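PDB 6EXS: peptide ABC transporter permease from Staphylococcus hominis, which probably takes up peptides across the cell membrane, including thioalcohol-conjugated malodour precursors, as a POT-family member of the major facilitator superfamily. Local coordinates for residues Met352-Leu355 with Lys360-Ser363; Ile266-Met271 with Pro290-Gly295; Leu294-Trp299 with Ala442-Ile447. One frame throughout, in Å; residues are numbered along the deposited sequence.

Contact 1. Residues Met352-Leu355 with Lys360-Ser363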
loop_
_atom_site.group_PDB
_atom_site.type_symbol
_atom_site.label_atom_id
_atom_site.label_comp_id
_atom_site.label_asym_id
_atom_site.label_seq_id
_atom_site.Cartn_x
_atom_site.Cartn_y
_atom_site.Cartn_z
ATOM N N MET A 352 -9.082 -18.328 12.357
ATOM C CA MET A 352 -9.597 -19.460 13.117
ATOM C C MET A 352 -9.569 -20.758 12.295
ATOM O O MET A 352 -9.299 -21.818 12.862
ATOM C CB MET A 352 -10.991 -19.165 13.690
ATOM C CG MET A 352 -10.951 -18.340 14.972
ATOM S SD MET A 352 -10.150 -19.177 16.380
ATOM C CE MET A 352 -8.654 -18.178 16.552
ATOM N N ILE A 353 -9.802 -20.667 10.959
ATOM C CA ILE A 353 -9.755 -21.807 10.028
ATOM C C ILE A 353 -8.350 -22.442 10.071
ATOM O O ILE A 353 -8.250 -23.659 10.250
ATOM C CB ILE A 353 -10.203 -21.424 8.576
ATOM C CG1 ILE A 353 -11.610 -20.752 8.529
ATOM C CG2 ILE A 353 -10.120 -22.609 7.604
ATOM C CD1 ILE A 353 -12.843 -21.532 9.144
ATOM N N TRP A 354 -7.277 -21.610 9.961
ATOM C CA TRP A 354 -5.881 -22.063 10.028
ATOM C C TRP A 354 -5.511 -22.595 11.420
ATOM O O TRP A 354 -4.754 -23.562 11.509
ATOM C CB TRP A 354 -4.883 -20.953 9.635
ATOM C CG TRP A 354 -5.049 -20.286 8.293
ATOM C CD1 TRP A 354 -4.741 -18.991 7.996
ATOM C CD2 TRP A 354 -5.449 -20.895 7.050
ATOM N NE1 TRP A 354 -4.952 -18.743 6.660
ATOM C CE2 TRP A 354 -5.400 -19.890 6.057
ATOM C CE3 TRP A 354 -5.887 -22.180 6.686
ATOM C CZ2 TRP A 354 -5.759 -20.132 4.726
ATOM C CZ3 TRP A 354 -6.268 -22.410 5.373
ATOM C CH2 TRP A 354 -6.173 -21.403 4.404
ATOM N N LEU A 355 -6.023 -21.951 12.497
ATOM C CA LEU A 355 -5.758 -22.341 13.891
ATOM C C LEU A 355 -6.366 -23.706 14.239
ATOM O O LEU A 355 -5.769 -24.453 15.020
ATOM C CB LEU A 355 -6.242 -21.268 14.873
ATOM C CG LEU A 355 -5.507 -21.227 16.204
ATOM C CD1 LEU A 355 -4.935 -19.849 16.461
ATOM C CD2 LEU A 355 -6.408 -21.676 17.345
ATOM N N LYS A 360 -1.380 -29.227 10.327
ATOM C CA LYS A 360 -1.924 -29.833 9.105
ATOM C C LYS A 360 -2.346 -28.732 8.085
ATOM O O LYS A 360 -2.661 -29.047 6.936
ATOM C CB LYS A 360 -3.101 -30.773 9.477
ATOM C CG LYS A 360 -3.658 -31.642 8.343
ATOM C CD LYS A 360 -5.051 -31.161 7.900
ATOM C CE LYS A 360 -5.431 -31.606 6.504
ATOM N NZ LYS A 360 -4.797 -30.762 5.457
ATOM N N GLN A 361 -2.306 -27.443 8.506
ATOM C CA GLN A 361 -2.645 -26.263 7.696
ATOM C C GLN A 361 -1.762 -26.107 6.435
ATOM O O GLN A 361 -0.622 -26.591 6.448
ATOM C CB GLN A 361 -2.633 -24.978 8.561
ATOM C CG GLN A 361 -1.257 -24.384 8.864
ATOM C CD GLN A 361 -1.395 -23.037 9.525
ATOM O OE1 GLN A 361 -1.522 -22.008 8.863
ATOM N NE2 GLN A 361 -1.412 -23.015 10.846
ATOM N N PRO A 362 -2.246 -25.435 5.350
ATOM C CA PRO A 362 -1.395 -25.261 4.162
ATOM C C PRO A 362 -0.162 -24.413 4.449
ATOM O O PRO A 362 -0.196 -23.530 5.311
ATOM C CB PRO A 362 -2.319 -24.570 3.154
ATOM C CG PRO A 362 -3.341 -23.899 3.974
ATOM C CD PRO A 362 -3.568 -24.805 5.146
ATOM N N SER A 363 0.927 -24.694 3.720
ATOM C CA SER A 363 2.200 -23.993 3.848
ATOM C C SER A 363 2.155 -22.580 3.246
ATOM O O SER A 363 1.176 -22.205 2.593
ATOM C CB SER A 363 3.318 -24.814 3.216
ATOM O OG SER A 363 3.205 -24.878 1.804
#

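Contact 2. Residues Ile266-Met271 with Pro290-Gly295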
loop_
_atom_site.group_PDB
_atom_site.type_symbol
_atom_site.label_atom_id
_atom_site.label_comp_id
_atom_site.label_asym_id
_atom_site.label_seq_id
_atom_site.Cartn_x
_atom_site.Cartn_y
_atom_site.Cartn_z
ATOM N N ILE A 266 18.747 -5.949 -5.973
ATOM C CA ILE A 266 19.745 -5.420 -5.031
ATOM C C ILE A 266 19.600 -6.083 -3.650
ATOM O O ILE A 266 20.607 -6.468 -3.053
ATOM C CB ILE A 266 19.698 -3.860 -4.967
ATOM C CG1 ILE A 266 20.210 -3.233 -6.290
ATOM C CG2 ILE A 266 20.483 -3.298 -3.760
ATOM C CD1 ILE A 266 19.805 -1.752 -6.523
ATOM N N TYR A 267 18.353 -6.251 -3.172
ATOM C CA TYR A 267 18.064 -6.852 -1.873
ATOM C C TYR A 267 18.380 -8.335 -1.822
ATOM O O TYR A 267 19.101 -8.749 -0.913
ATOM C CB TYR A 267 16.625 -6.554 -1.410
ATOM C CG TYR A 267 16.505 -5.192 -0.759
ATOM C CD1 TYR A 267 16.788 -5.018 0.596
ATOM C CD2 TYR A 267 16.179 -4.063 -1.506
ATOM C CE1 TYR A 267 16.725 -3.761 1.191
ATOM C CE2 TYR A 267 16.130 -2.799 -0.925
ATOM C CZ TYR A 267 16.394 -2.655 0.427
ATOM O OH TYR A 267 16.334 -1.419 1.012
ATOM N N PHE A 268 17.881 -9.130 -2.790
ATOM C CA PHE A 268 18.159 -10.568 -2.812
ATOM C C PHE A 268 19.651 -10.861 -3.024
ATOM O O PHE A 268 20.183 -11.755 -2.364
ATOM C CB PHE A 268 17.261 -11.326 -3.814
ATOM C CG PHE A 268 15.851 -11.609 -3.331
ATOM C CD1 PHE A 268 15.607 -12.586 -2.370
ATOM C CD2 PHE A 268 14.764 -10.918 -3.858
ATOM C CE1 PHE A 268 14.305 -12.843 -1.922
ATOM C CE2 PHE A 268 13.464 -11.177 -3.413
ATOM C CZ PHE A 268 13.244 -12.138 -2.448
ATOM N N THR A 269 20.330 -10.069 -3.888
ATOM C CA THR A 269 21.766 -10.188 -4.181
ATOM C C THR A 269 22.608 -9.928 -2.927
ATOM O O THR A 269 23.454 -10.761 -2.610
ATOM C CB THR A 269 22.165 -9.317 -5.387
ATOM O OG1 THR A 269 21.365 -9.687 -6.515
ATOM C CG2 THR A 269 23.637 -9.441 -5.745
ATOM N N THR A 270 22.356 -8.806 -2.204
ATOM C CA THR A 270 23.058 -8.429 -0.957
ATOM C C THR A 270 22.960 -9.526 0.116
ATOM O O THR A 270 23.950 -9.805 0.793
ATOM C CB THR A 270 22.535 -7.075 -0.434
ATOM O OG1 THR A 270 22.755 -6.074 -1.430
ATOM C CG2 THR A 270 23.192 -6.645 0.869
ATOM N N MET A 271 21.772 -10.140 0.259
ATOM C CA MET A 271 21.517 -11.194 1.236
ATOM C C MET A 271 22.179 -12.520 0.872
ATOM O O MET A 271 22.765 -13.158 1.750
ATOM C CB MET A 271 20.016 -11.355 1.497
ATOM C CG MET A 271 19.460 -10.252 2.359
ATOM S SD MET A 271 17.810 -10.598 2.985
ATOM C CE MET A 271 16.823 -10.022 1.614
ATOM N N PRO A 290 10.433 -17.399 -5.043
ATOM C CA PRO A 290 9.132 -17.723 -5.671
ATOM C C PRO A 290 7.958 -17.031 -4.983
ATOM O O PRO A 290 7.028 -16.605 -5.674
ATOM C CB PRO A 290 9.036 -19.246 -5.544
ATOM C CG PRO A 290 10.420 -19.706 -5.289
ATOM C CD PRO A 290 11.060 -18.623 -4.499
ATOM N N LEU A 291 8.021 -16.885 -3.628
ATOM C CA LEU A 291 7.010 -16.183 -2.819
ATOM C C LEU A 291 6.965 -14.681 -3.199
ATOM O O LEU A 291 5.894 -14.071 -3.122
ATOM C CB LEU A 291 7.279 -16.349 -1.307
ATOM C CG LEU A 291 7.130 -17.755 -0.712
ATOM C CD1 LEU A 291 7.847 -17.858 0.615
ATOM C CD2 LEU A 291 5.682 -18.122 -0.505
ATOM N N PHE A 292 8.125 -14.100 -3.625
ATOM C CA PHE A 292 8.225 -12.709 -4.074
ATOM C C PHE A 292 7.451 -12.520 -5.399
ATOM O O PHE A 292 6.697 -11.551 -5.523
ATOM C CB PHE A 292 9.694 -12.232 -4.211
ATOM C CG PHE A 292 9.794 -10.754 -4.530
ATOM C CD1 PHE A 292 9.725 -10.301 -5.846
ATOM C CD2 PHE A 292 9.895 -9.812 -3.511
ATOM C CE1 PHE A 292 9.736 -8.934 -6.133
ATOM C CE2 PHE A 292 9.908 -8.444 -3.801
ATOM C CZ PHE A 292 9.821 -8.015 -5.108
ATOM N N ILE A 293 7.646 -13.447 -6.370
ATOM C CA ILE A 293 6.963 -13.471 -7.670
ATOM C C ILE A 293 5.447 -13.633 -7.424
ATOM O O ILE A 293 4.676 -12.805 -7.910
ATOM C CB ILE A 293 7.534 -14.562 -8.639
ATOM C CG1 ILE A 293 9.092 -14.578 -8.690
ATOM C CG2 ILE A 293 6.929 -14.460 -10.049
ATOM C CD1 ILE A 293 9.840 -13.268 -9.188
ATOM N N LEU A 294 5.035 -14.650 -6.626
ATOM C CA LEU A 294 3.631 -14.895 -6.291
ATOM C C LEU A 294 2.980 -13.673 -5.646
ATOM O O LEU A 294 1.857 -13.312 -6.031
ATOM C CB LEU A 294 3.451 -16.145 -5.403
ATOM C CG LEU A 294 3.688 -17.531 -6.049
ATOM C CD1 LEU A 294 3.416 -18.641 -5.055
ATOM C CD2 LEU A 294 2.820 -17.754 -7.275
ATOM N N GLY A 295 3.710 -13.027 -4.720
ATOM C CA GLY A 295 3.285 -11.807 -4.029
ATOM C C GLY A 295 3.130 -10.618 -4.965
ATOM O O GLY A 295 2.158 -9.870 -4.865
#

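Contact 3. Residues Leu294-Trp299 with Ala442-Ile447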
loop_
_atom_site.group_PDB
_atom_site.type_symbol
_atom_site.label_atom_id
_atom_site.label_comp_id
_atom_site.label_asym_id
_atom_site.label_seq_id
_atom_site.Cartn_x
_atom_site.Cartn_y
_atom_site.Cartn_z
ATOM N N LEU A 294 5.035 -14.650 -6.626
ATOM C CA LEU A 294 3.631 -14.895 -6.291
ATOM C C LEU A 294 2.980 -13.673 -5.646
ATOM O O LEU A 294 1.857 -13.312 -6.031
ATOM C CB LEU A 294 3.451 -16.145 -5.403
ATOM C CG LEU A 294 3.688 -17.531 -6.049
ATOM C CD1 LEU A 294 3.416 -18.641 -5.055
ATOM C CD2 LEU A 294 2.820 -17.754 -7.275
ATOM N N GLY A 295 3.710 -13.027 -4.720
ATOM C CA GLY A 295 3.285 -11.807 -4.029
ATOM C C GLY A 295 3.130 -10.618 -4.965
ATOM O O GLY A 295 2.158 -9.870 -4.865
ATOM N N MET A 296 4.077 -10.461 -5.903
ATOM C CA MET A 296 4.087 -9.397 -6.904
ATOM C C MET A 296 2.884 -9.539 -7.857
ATOM O O MET A 296 2.190 -8.548 -8.105
ATOM C CB MET A 296 5.415 -9.416 -7.680
ATOM C CG MET A 296 5.840 -8.064 -8.176
ATOM S SD MET A 296 7.536 -8.023 -8.813
ATOM C CE MET A 296 7.332 -8.929 -10.358
ATOM N N LEU A 297 2.626 -10.783 -8.355
ATOM C CA LEU A 297 1.513 -11.122 -9.242
ATOM C C LEU A 297 0.173 -10.847 -8.556
ATOM O O LEU A 297 -0.777 -10.424 -9.225
ATOM C CB LEU A 297 1.563 -12.599 -9.689
ATOM C CG LEU A 297 2.662 -13.061 -10.652
ATOM C CD1 LEU A 297 2.757 -14.558 -10.644
ATOM C CD2 LEU A 297 2.421 -12.557 -12.085
ATOM N N PHE A 298 0.094 -11.081 -7.226
ATOM C CA PHE A 298 -1.133 -10.817 -6.464
ATOM C C PHE A 298 -1.428 -9.315 -6.375
ATOM O O PHE A 298 -2.554 -8.904 -6.675
ATOM C CB PHE A 298 -1.101 -11.437 -5.046
ATOM C CG PHE A 298 -2.347 -11.040 -4.289
ATOM C CD1 PHE A 298 -3.528 -11.754 -4.445
ATOM C CD2 PHE A 298 -2.380 -9.872 -3.535
ATOM C CE1 PHE A 298 -4.700 -11.328 -3.836
ATOM C CE2 PHE A 298 -3.555 -9.449 -2.929
ATOM C CZ PHE A 298 -4.707 -10.170 -3.099
ATOM N N TRP A 299 -0.435 -8.507 -5.914
ATOM C CA TRP A 299 -0.598 -7.062 -5.757
ATOM C C TRP A 299 -0.738 -6.330 -7.078
ATOM O O TRP A 299 -1.345 -5.264 -7.089
ATOM C CB TRP A 299 0.497 -6.434 -4.886
ATOM C CG TRP A 299 0.506 -6.948 -3.485
ATOM C CD1 TRP A 299 1.487 -7.688 -2.894
ATOM C CD2 TRP A 299 -0.549 -6.834 -2.521
ATOM N NE1 TRP A 299 1.124 -8.016 -1.610
ATOM C CE2 TRP A 299 -0.121 -7.503 -1.352
ATOM C CE3 TRP A 299 -1.790 -6.176 -2.508
ATOM C CZ2 TRP A 299 -0.907 -7.566 -0.195
ATOM C CZ3 TRP A 299 -2.571 -6.241 -1.370
ATOM C CH2 TRP A 299 -2.137 -6.937 -0.231
ATOM N N ALA A 442 5.412 -2.543 -3.674
ATOM C CA ALA A 442 6.110 -1.421 -4.319
ATOM C C ALA A 442 6.499 -1.745 -5.778
ATOM O O ALA A 442 6.287 -0.913 -6.657
ATOM C CB ALA A 442 7.342 -1.038 -3.517
ATOM N N SER A 443 7.020 -2.964 -6.034
ATOM C CA SER A 443 7.382 -3.436 -7.374
ATOM C C SER A 443 6.153 -3.698 -8.247
ATOM O O SER A 443 6.179 -3.322 -9.417
ATOM C CB SER A 443 8.242 -4.690 -7.300
ATOM O OG SER A 443 9.446 -4.384 -6.629
ATOM N N ALA A 444 5.087 -4.335 -7.692
ATOM C CA ALA A 444 3.845 -4.604 -8.433
ATOM C C ALA A 444 3.213 -3.301 -8.926
ATOM O O ALA A 444 2.825 -3.230 -10.084
ATOM C CB ALA A 444 2.861 -5.370 -7.570
ATOM N N GLN A 445 3.167 -2.262 -8.069
ATOM C CA GLN A 445 2.656 -0.930 -8.394
ATOM C C GLN A 445 3.544 -0.198 -9.417
ATOM O O GLN A 445 3.023 0.566 -10.244
ATOM C CB GLN A 445 2.463 -0.093 -7.116
ATOM C CG GLN A 445 1.165 -0.382 -6.353
ATOM C CD GLN A 445 -0.045 0.283 -6.983
ATOM O OE1 GLN A 445 -0.448 -0.027 -8.116
ATOM N NE2 GLN A 445 -0.688 1.172 -6.240
ATOM N N ALA A 446 4.878 -0.465 -9.376
ATOM C CA ALA A 446 5.883 0.079 -10.308
ATOM C C ALA A 446 5.684 -0.495 -11.708
ATOM O O ALA A 446 5.803 0.251 -12.677
ATOM C CB ALA A 446 7.287 -0.225 -9.819
ATOM N N ILE A 447 5.374 -1.811 -11.820
ATOM C CA ILE A 447 5.083 -2.475 -13.100
ATOM C C ILE A 447 3.722 -1.945 -13.616
ATOM O O ILE A 447 3.596 -1.621 -14.802
ATOM C CB ILE A 447 5.102 -4.042 -12.986
ATOM C CG1 ILE A 447 6.387 -4.612 -12.297
ATOM C CG2 ILE A 447 4.862 -4.718 -14.328
ATOM C CD1 ILE A 447 7.764 -4.173 -12.793
#

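Contact 1. Residues Met352-Leu355 with Lys360-Ser363
The benzo part of the Trp-354 indole meets the pyrrolidine ring of Pro-362: CZ3 is 3.6 Å from Pro-362 CG, CD lies equally near CZ3, and CE3 and CH2 complete the patch. The second flat group, the Gln-361 amide, is turned only 25° from the indole plane; the glutamine crosses the tryptophan side chain at about a right angle near its root, with OE1 3.6 Å from Trp-354 CB. It arrives there because Gln-361 CG is tucked between its backbone N and carbonyl carbon (chi1 79°), after which the chain runs out straight. Although Gln-361 NE2 is 3.5 Å from Trp-354 O, the angle is poor and the pair is no hydrogen bond. NE2 bonds instead to Gly-358 O, in the short connection leaving helix 338-357, while OE1 accepts from Lys-367 NZ on helix 364-389, with Ser-363 at the N-cap position just before that helix. The two segments thus span the link between consecutive helices, at the surface of the protein. Lys-367 also makes a cation-pi contact with the Trp-354 ring, so one ammonium serves both an amide oxygen and an indole. The chemistry is therefore mixed: an apolar ring contact beside an amide held at both ends, with a charge that probably polarises both groups.

Contact 2. Residues Ile266-Met271 with Pro290-Gly295
Phe-268 and Phe-292 carry the whole contact, each reaching from its own helix to bridge backbones whose nearest CA atoms, those of the same two residues, are 10.2 Å apart. The aromatic pair thereby joins two helices consecutive in the chain, 249-273 and 279-302, across a helical hairpin. Along 290-295, Pro-290 comes first; its nitrogen makes no bond to the preceding turn, and helix 279-302 is kinked there. Leu-291 follows and packs on Leu-364 and Phe-368. At Phe-292 the chain meets its partner. Its CG lies anti to the backbone N (chi1 -174°), which directs the ring toward helix 249-273. The rings form an offset edge-to-face pair, the edge of Phe-268 presented to the face of Phe-292, with centroids 5.7 Å apart and planes at 88°. The closest atoms are Phe-268 CE2 and Phe-292 CD2, at 3.8 Å. Phe-268 CZ comes to 4.0 Å from Phe-292 CB, so the pair reaches down to the root of the second side chain. Ile-293 points elsewhere, onto Ile-474, and Leu-294 O accepts a bond from Thr-372 OG1; Gly-295 N continues the helix by bonding to Leu-291 O. The pair is small, burying 78 Å² in all, but both rings are buried. Phe-268 is further packed by Val-285, Phe-288 and Ile-289 of helix 279-302, and Phe-292 by Thr-440 of helix 430-451, while Leu-291 and Leu-294 pack on helix 364-389, and Pro-290, Ile-293 and Leu-294 on helix 460-479.

Contact 3. Residues Leu294-Trp299 with Ala442-Ile447
Ala-444 is the small residue on which Met-296 and Trp-299 converge, where helices 279-302 and 430-451 cross in the major facilitator superfamily fold. The axes of the two segments approach to 8.2 Å with a crossing angle of -52°, and the CA atoms of Met-296 and Ala-444 are only 5.0 Å apart, with the Ala-444 methyl turned into the crossing. Met-296 runs extended through its first two torsions, so that CG lies alongside the Ala-444 backbone, 3.8 Å from its N, and SD reaches 3.7 Å from Ser-443 CB. The chain then bends at chi3 (72°), which swings CE away from Ser-443. Trp-299 takes part through its root alone: its CB is 3.7 Å from Ala-444 CB, but CG is set anti to the carbonyl carbon (chi1 -62°) and the indole turns off from the 442-447 segment. There Phe-298 CD2 stands 3.7 Å above the indole plane, over its centre, Trp-437 meets the ring as well, and the bound conjugated peptide is about 6 Å from the Trp-299 side chain, consistent with a second-shell place behind the ligand pocket. The Ser-443 hydroxyl bonds to Gly-260 O of helix 249-273, and its CB meets the sulfur. The tightest point of the interface is on the backbone of the first helix: Ala-444 CB lies 3.3 Å from Met-296 O.

Followed from the N terminus, contact 2 comes first: it closes the short hairpin between helix 249-273 and helix 279-302. Contact 3 opens on the same stretch where contact 2 ends, sharing Leu-294 and Gly-295, and closes a long loop of 142 intervening residues at helix 430-451. Contact 1 falls wholly within that loop and joins helix 338-357 to the lead-in of helix 364-389; it follows contact 2 in series. Contacts 2 and 3 touch, Phe-292 CZ lying 4.0 Å from Ser-443 OG, so helices 249-273, 279-302 and 430-451 are tied together. Contact 1 touches neither; its centre is about 25 Å from theirs.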